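Local coordinates for uncharacterized ABC transporter solute-binding protein yclQ (Bacillus subtilis subsp. subtilis str. 168, PDB 3GFV) that binds iron-free and ferric petrobactin, and the precursor 3,4-dihydroxybenzoic acid, as the solute-binding component of an ABC transporter for siderophore uptake, at residues Asn33-Val38 with Asp54-Gly59; Phe232-Gly237 with Leu269-Trp274. All blocks are in the same frame, centred on the assembly; numbering follows the deposited sequence.

Contact 1: residues Asn33-Val38 with Asp54-Gly59; sequences NPKKVV and DDIVAG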
loop_
_atom_site.group_PDB
_atom_site.type_symbol
_atom_site.label_atom_id
_atom_site.label_comp_id
_atom_site.label_asym_id
_atom_site.label_seq_id
_atom_site.Cartn_x
_atom_site.Cartn_y
_atom_site.Cartn_z
ATOM N N ASN A 33 -1.410 -11.001 -22.257
ATOM C CA ASN A 33 -0.278 -10.203 -22.716
ATOM C C ASN A 33 -0.733 -8.891 -23.351
ATOM O O ASN A 33 -0.397 -8.607 -24.516
ATOM C CB ASN A 33 0.582 -10.992 -23.707
ATOM C CG ASN A 33 1.209 -12.228 -23.081
ATOM O OD1 ASN A 33 1.065 -13.342 -23.591
ATOM N ND2 ASN A 33 1.902 -12.033 -21.966
ATOM N N PRO A 34 -1.520 -8.106 -22.603
ATOM C CA PRO A 34 -1.910 -6.791 -23.126
ATOM C C PRO A 34 -0.677 -5.902 -23.261
ATOM O O PRO A 34 0.340 -6.132 -22.587
ATOM C CB PRO A 34 -2.879 -6.259 -22.064
ATOM C CG PRO A 34 -2.469 -6.921 -20.793
ATOM C CD PRO A 34 -1.892 -8.278 -21.182
ATOM N N LYS A 35 -0.771 -4.907 -24.137
ATOM C CA LYS A 35 0.365 -4.065 -24.503
ATOM C C LYS A 35 0.197 -2.595 -24.134
ATOM O O LYS A 35 1.155 -1.830 -24.193
ATOM C CB LYS A 35 0.579 -4.143 -26.027
ATOM C CG LYS A 35 0.719 -5.551 -26.554
ATOM C CD LYS A 35 1.923 -6.236 -25.930
ATOM C CE LYS A 35 2.168 -7.596 -26.577
ATOM N NZ LYS A 35 3.041 -8.406 -25.697
ATOM N N LYS A 36 -1.018 -2.193 -23.778
ATOM C CA LYS A 36 -1.293 -0.797 -23.448
ATOM C C LYS A 36 -2.131 -0.714 -22.173
ATOM O O LYS A 36 -3.354 -0.497 -22.205
ATOM C CB LYS A 36 -2.014 -0.094 -24.602
ATOM C CG LYS A 36 -1.226 -0.118 -25.908
ATOM C CD LYS A 36 -1.560 1.062 -26.821
ATOM C CE LYS A 36 -2.963 0.975 -27.388
ATOM N NZ LYS A 36 -3.240 -0.331 -28.036
ATOM N N VAL A 37 -1.464 -0.871 -21.042
ATOM C CA VAL A 37 -2.165 -0.962 -19.776
ATOM C C VAL A 37 -2.114 0.380 -19.030
ATOM O O VAL A 37 -1.048 0.980 -18.876
ATOM C CB VAL A 37 -1.554 -2.101 -18.915
ATOM C CG1 VAL A 37 -2.356 -2.284 -17.619
ATOM C CG2 VAL A 37 -1.534 -3.403 -19.706
ATOM N N VAL A 38 -3.286 0.863 -18.606
ATOM C CA VAL A 38 -3.378 2.073 -17.807
ATOM C C VAL A 38 -3.572 1.631 -16.362
ATOM O O VAL A 38 -4.448 0.821 -16.074
ATOM C CB VAL A 38 -4.572 2.964 -18.275
ATOM C CG1 VAL A 38 -4.830 4.104 -17.281
ATOM C CG2 VAL A 38 -4.285 3.519 -19.643
ATOM N N ASP A 54 7.593 -2.858 -17.623
ATOM C CA ASP A 54 7.436 -1.393 -17.749
ATOM C C ASP A 54 6.924 -1.025 -19.152
ATOM O O ASP A 54 6.142 -0.082 -19.333
ATOM C CB ASP A 54 8.783 -0.674 -17.540
ATOM C CG ASP A 54 9.269 -0.702 -16.101
ATOM O OD1 ASP A 54 10.459 -0.385 -15.873
ATOM O OD2 ASP A 54 8.479 -1.032 -15.204
ATOM N N ASP A 55 7.376 -1.781 -20.148
ATOM C CA ASP A 55 7.102 -1.445 -21.540
ATOM C C ASP A 55 5.626 -1.471 -21.904
ATOM O O ASP A 55 5.229 -0.866 -22.898
ATOM C CB ASP A 55 7.866 -2.378 -22.487
ATOM C CG ASP A 55 9.343 -2.079 -22.523
ATOM O OD1 ASP A 55 9.742 -0.996 -22.036
ATOM O OD2 ASP A 55 10.106 -2.927 -23.037
ATOM N N ILE A 56 4.813 -2.175 -21.124
ATOM C CA ILE A 56 3.405 -2.297 -21.492
ATOM C C ILE A 56 2.496 -1.375 -20.665
ATOM O O ILE A 56 1.270 -1.428 -20.765
ATOM C CB ILE A 56 2.925 -3.777 -21.536
ATOM C CG1 ILE A 56 3.205 -4.494 -20.206
ATOM C CG2 ILE A 56 3.615 -4.522 -22.681
ATOM C CD1 ILE A 56 2.341 -3.967 -19.032
ATOM N N VAL A 57 3.111 -0.529 -19.851
ATOM C CA VAL A 57 2.346 0.482 -19.117
ATOM C C VAL A 57 2.122 1.688 -20.015
ATOM O O VAL A 57 3.076 2.382 -20.361
ATOM C CB VAL A 57 3.091 0.959 -17.869
ATOM C CG1 VAL A 57 2.248 1.973 -17.099
ATOM C CG2 VAL A 57 3.434 -0.225 -16.978
ATOM N N ALA A 58 0.871 1.942 -20.391
ATOM C CA ALA A 58 0.575 3.083 -21.263
ATOM C C ALA A 58 0.479 4.406 -20.513
ATOM O O ALA A 58 0.762 5.475 -21.072
ATOM C CB ALA A 58 -0.707 2.837 -22.049
ATOM N N GLY A 59 0.061 4.342 -19.255
ATOM C CA GLY A 59 -0.253 5.554 -18.509
ATOM C C GLY A 59 -0.564 5.272 -17.056
ATOM O O GLY A 59 -0.946 4.148 -16.685
HETATM O O HOH W 1 2.261 0.716 -23.580
HETATM O O HOH W 2 3.758 -1.850 -25.765
#
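Strands 37-39 and 57-60 are the two parallel strands of a beta-alpha-beta unit, with helix 42-50 as the crossover, and Val37 meets Ile56, Val57 and Ala58 where the pairing begins. Val37 N donates to Ile56 O at 2.8 Å, and the residue's other polar backbone atom, Val37 O, accepts from Ala58 N at 2.6 Å with a more bent geometry, 148° at the hydrogen. Val37 pairs with Val57 but Val38 with Gly59, a slip of one residue that makes a beta bulge at Ala58. The small methyl of Ala58 suits this spot: it turns toward segment 33-38 and packs 3.8 Å from Lys36 C. Ile56, just before strand 57-60, covers the start of the pairing. Its CG1 stands between the backbone N and the carbonyl carbon (chi1 55°), which brings CD1 alongside Val37 CG2, 4.0 Å away, while the CG2 branch lies 3.7 Å from Pro34 O. The aliphatic part of Lys35, an exposed residue, adds to this cover, CD reaching Ile56 CG2 while CE and NZ stay farther off. Beside the backbone, two waters each donate to Lys35 O and, weakly, to Asp55 O. Strand 37-39 is central in its parallel sheet: Val37 packs on Leu98 and Ile100 of strand 98-101, and strand 78-79 flanks 57-60 on its other side.

Contact 2: residues Phe232-Gly237 with Leu269-Trp274; sequences FVIDRG and LDSATW
Ile234, near the end of strand 230-235, reaches across to Leu269, Ser271 and Trp274, and its side chain can be followed atom by atom. From CB the chain forks. The CG2 branch, anti to the backbone N, passes 4.1 Å from Ser271 CB. The other branch begins with CG1, which lies 4.0 Å from Leu269 CD1, and continues to CD1, whose methyl comes within 4.0 Å of Trp274 CE3; the side chains of Ile234 and Trp274 cross at about a right angle. A branched aliphatic residue suits this place because its two arms serve different neighbours. Leu269 works in the same layer: its CD1 also touches Phe232 CB and sits 3.6 Å above the plane of the Trp274 indole, over its centre, a CH-pi type of packing. The indole NE1, within this apolar setting, is satisfied by Glu290 of helix 281-296.

Polar bonds border the apolar patch. Leu269 N donates to Val233 O at 3.0 Å, extending the pairing of strand 230-235 with strand 266-268. Further along, Ser271 OG accepts from Asp235 N at 2.7 Å and 168°, so a short hydroxyl side chain takes over where segment 269-274 has turned into its helix. A water donates to both Val233 O and Leu269 O. Asp235 sits at the N-cap of helix 236-240, where its OD1 accepts from Thr238 N, while its OD2 is held by Ser245 and Thr246. Asp270 takes the N-cap of helix 271-276, OD1 accepting weakly from Thr273 N, while OD2 accepts from Thr273 OG1. Parallel strands whose ends lead into helices are the usual layout of alpha/beta domains such as those of the periplasmic binding protein fold.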
loop_
_atom_site.group_PDB
_atom_site.type_symbol
_atom_site.label_atom_id
_atom_site.label_comp_id
_atom_site.label_asym_id
_atom_site.label_seq_id
_atom_site.Cartn_x
_atom_site.Cartn_y
_atom_site.Cartn_z
ATOM N N PHE A 232 4.789 3.512 15.120
ATOM C CA PHE A 232 4.927 3.565 13.666
ATOM C C PHE A 232 4.178 4.783 13.162
ATOM O O PHE A 232 2.976 4.915 13.410
ATOM C CB PHE A 232 4.337 2.298 13.055
ATOM C CG PHE A 232 5.072 1.050 13.441
ATOM C CD1 PHE A 232 6.133 0.594 12.669
ATOM C CD2 PHE A 232 4.715 0.343 14.587
ATOM C CE1 PHE A 232 6.824 -0.581 13.010
ATOM C CE2 PHE A 232 5.406 -0.831 14.939
ATOM C CZ PHE A 232 6.468 -1.272 14.165
ATOM N N VAL A 233 4.881 5.678 12.471
ATOM C CA VAL A 233 4.261 6.934 12.044
ATOM C C VAL A 233 4.239 7.088 10.528
ATOM O O VAL A 233 5.273 6.911 9.860
ATOM C CB VAL A 233 5.018 8.128 12.619
ATOM C CG1 VAL A 233 4.333 9.418 12.226
ATOM C CG2 VAL A 233 5.077 8.013 14.141
ATOM N N ILE A 234 3.070 7.457 10.006
ATOM C CA ILE A 234 2.909 7.806 8.586
ATOM C C ILE A 234 2.442 9.238 8.563
ATOM O O ILE A 234 1.587 9.619 9.361
ATOM C CB ILE A 234 1.864 6.897 7.922
ATOM C CG1 ILE A 234 2.412 5.470 7.862
ATOM C CG2 ILE A 234 1.530 7.358 6.497
ATOM C CD1 ILE A 234 1.324 4.447 7.784
ATOM N N ASP A 235 3.013 10.044 7.679
ATOM C CA ASP A 235 2.604 11.441 7.592
ATOM C C ASP A 235 1.853 11.694 6.286
ATOM O O ASP A 235 2.453 11.711 5.205
ATOM C CB ASP A 235 3.815 12.347 7.674
ATOM C CG ASP A 235 3.424 13.789 7.959
ATOM O OD1 ASP A 235 2.567 14.318 7.229
ATOM O OD2 ASP A 235 3.919 14.349 8.945
ATOM N N ARG A 236 0.539 11.885 6.385
ATOM C CA ARG A 236 -0.279 12.057 5.179
ATOM C C ARG A 236 0.126 13.325 4.431
ATOM O O ARG A 236 0.143 13.353 3.198
ATOM C CB ARG A 236 -1.764 12.122 5.530
ATOM C CG ARG A 236 -2.678 12.301 4.311
ATOM C CD ARG A 236 -4.141 12.387 4.698
ATOM N NE ARG A 236 -4.987 12.617 3.525
ATOM C CZ ARG A 236 -5.303 13.820 3.052
ATOM N NH1 ARG A 236 -4.856 14.919 3.656
ATOM N NH2 ARG A 236 -6.076 13.926 1.971
ATOM N N GLY A 237 0.454 14.367 5.181
ATOM C CA GLY A 237 0.882 15.624 4.576
ATOM C C GLY A 237 2.119 15.380 3.725
ATOM O O GLY A 237 2.174 15.774 2.558
ATOM N N LEU A 269 7.857 5.691 8.832
ATOM C CA LEU A 269 7.635 4.912 7.621
ATOM C C LEU A 269 7.712 5.839 6.413
ATOM O O LEU A 269 7.566 7.048 6.544
ATOM C CB LEU A 269 6.294 4.174 7.695
ATOM C CG LEU A 269 6.227 3.095 8.795
ATOM C CD1 LEU A 269 4.817 2.515 8.970
ATOM C CD2 LEU A 269 7.290 1.975 8.607
ATOM N N ASP A 270 7.984 5.268 5.242
ATOM C CA ASP A 270 8.022 6.038 3.998
ATOM C C ASP A 270 6.596 6.421 3.628
ATOM O O ASP A 270 5.885 5.654 2.988
ATOM C CB ASP A 270 8.677 5.152 2.925
ATOM C CG ASP A 270 8.589 5.729 1.513
ATOM O OD1 ASP A 270 8.103 6.857 1.305
ATOM O OD2 ASP A 270 9.012 5.008 0.594
ATOM N N SER A 271 6.176 7.626 4.033
ATOM C CA SER A 271 4.761 7.977 4.000
ATOM C C SER A 271 4.161 7.891 2.602
ATOM O O SER A 271 3.043 7.391 2.428
ATOM C CB SER A 271 4.537 9.370 4.585
ATOM O OG SER A 271 5.031 9.435 5.932
ATOM N N ALA A 272 4.892 8.386 1.610
ATOM C CA ALA A 272 4.392 8.324 0.230
ATOM C C ALA A 272 4.073 6.887 -0.211
ATOM O O ALA A 272 3.012 6.619 -0.777
ATOM C CB ALA A 272 5.387 8.991 -0.744
ATOM N N THR A 273 4.978 5.954 0.060
ATOM C CA THR A 273 4.727 4.563 -0.291
ATOM C C THR A 273 3.561 3.978 0.502
ATOM O O THR A 273 2.677 3.327 -0.055
ATOM C CB THR A 273 5.998 3.726 -0.099
ATOM O OG1 THR A 273 6.988 4.185 -1.024
ATOM C CG2 THR A 273 5.730 2.234 -0.343
ATOM N N TRP A 274 3.537 4.235 1.815
ATOM C CA TRP A 274 2.505 3.650 2.661
ATOM C C TRP A 274 1.108 4.202 2.399
ATOM O O TRP A 274 0.118 3.456 2.456
ATOM C CB TRP A 274 2.874 3.780 4.150
ATOM C CG TRP A 274 3.922 2.812 4.572
ATOM C CD1 TRP A 274 5.244 2.833 4.232
ATOM C CD2 TRP A 274 3.741 1.670 5.413
ATOM N NE1 TRP A 274 5.901 1.772 4.818
ATOM C CE2 TRP A 274 4.991 1.024 5.518
ATOM C CE3 TRP A 274 2.634 1.111 6.063
ATOM C CZ2 TRP A 274 5.177 -0.139 6.282
ATOM C CZ3 TRP A 274 2.815 -0.048 6.817
ATOM C CH2 TRP A 274 4.081 -0.655 6.920
HETATM O O HOH W 3 6.809 8.868 8.621
#

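The two contacts lie on opposite sides of the chain's centre, with centres 28 Å apart and no touch between them, and they hold no element in common. Contact 1 is partly buried: it joins the strands of one beta-alpha-beta unit in the five-stranded parallel sheet, and its polar bonds are all backbone to backbone, apart from two bridging waters. Contact 2 is fully buried and belongs to the mixed sheet. There the strands are already giving way to helices, so a serine hydroxyl replaces a backbone partner and aromatic packing enters. Aliphatic side chains serve both, but only contact 2 adds capped helix starts.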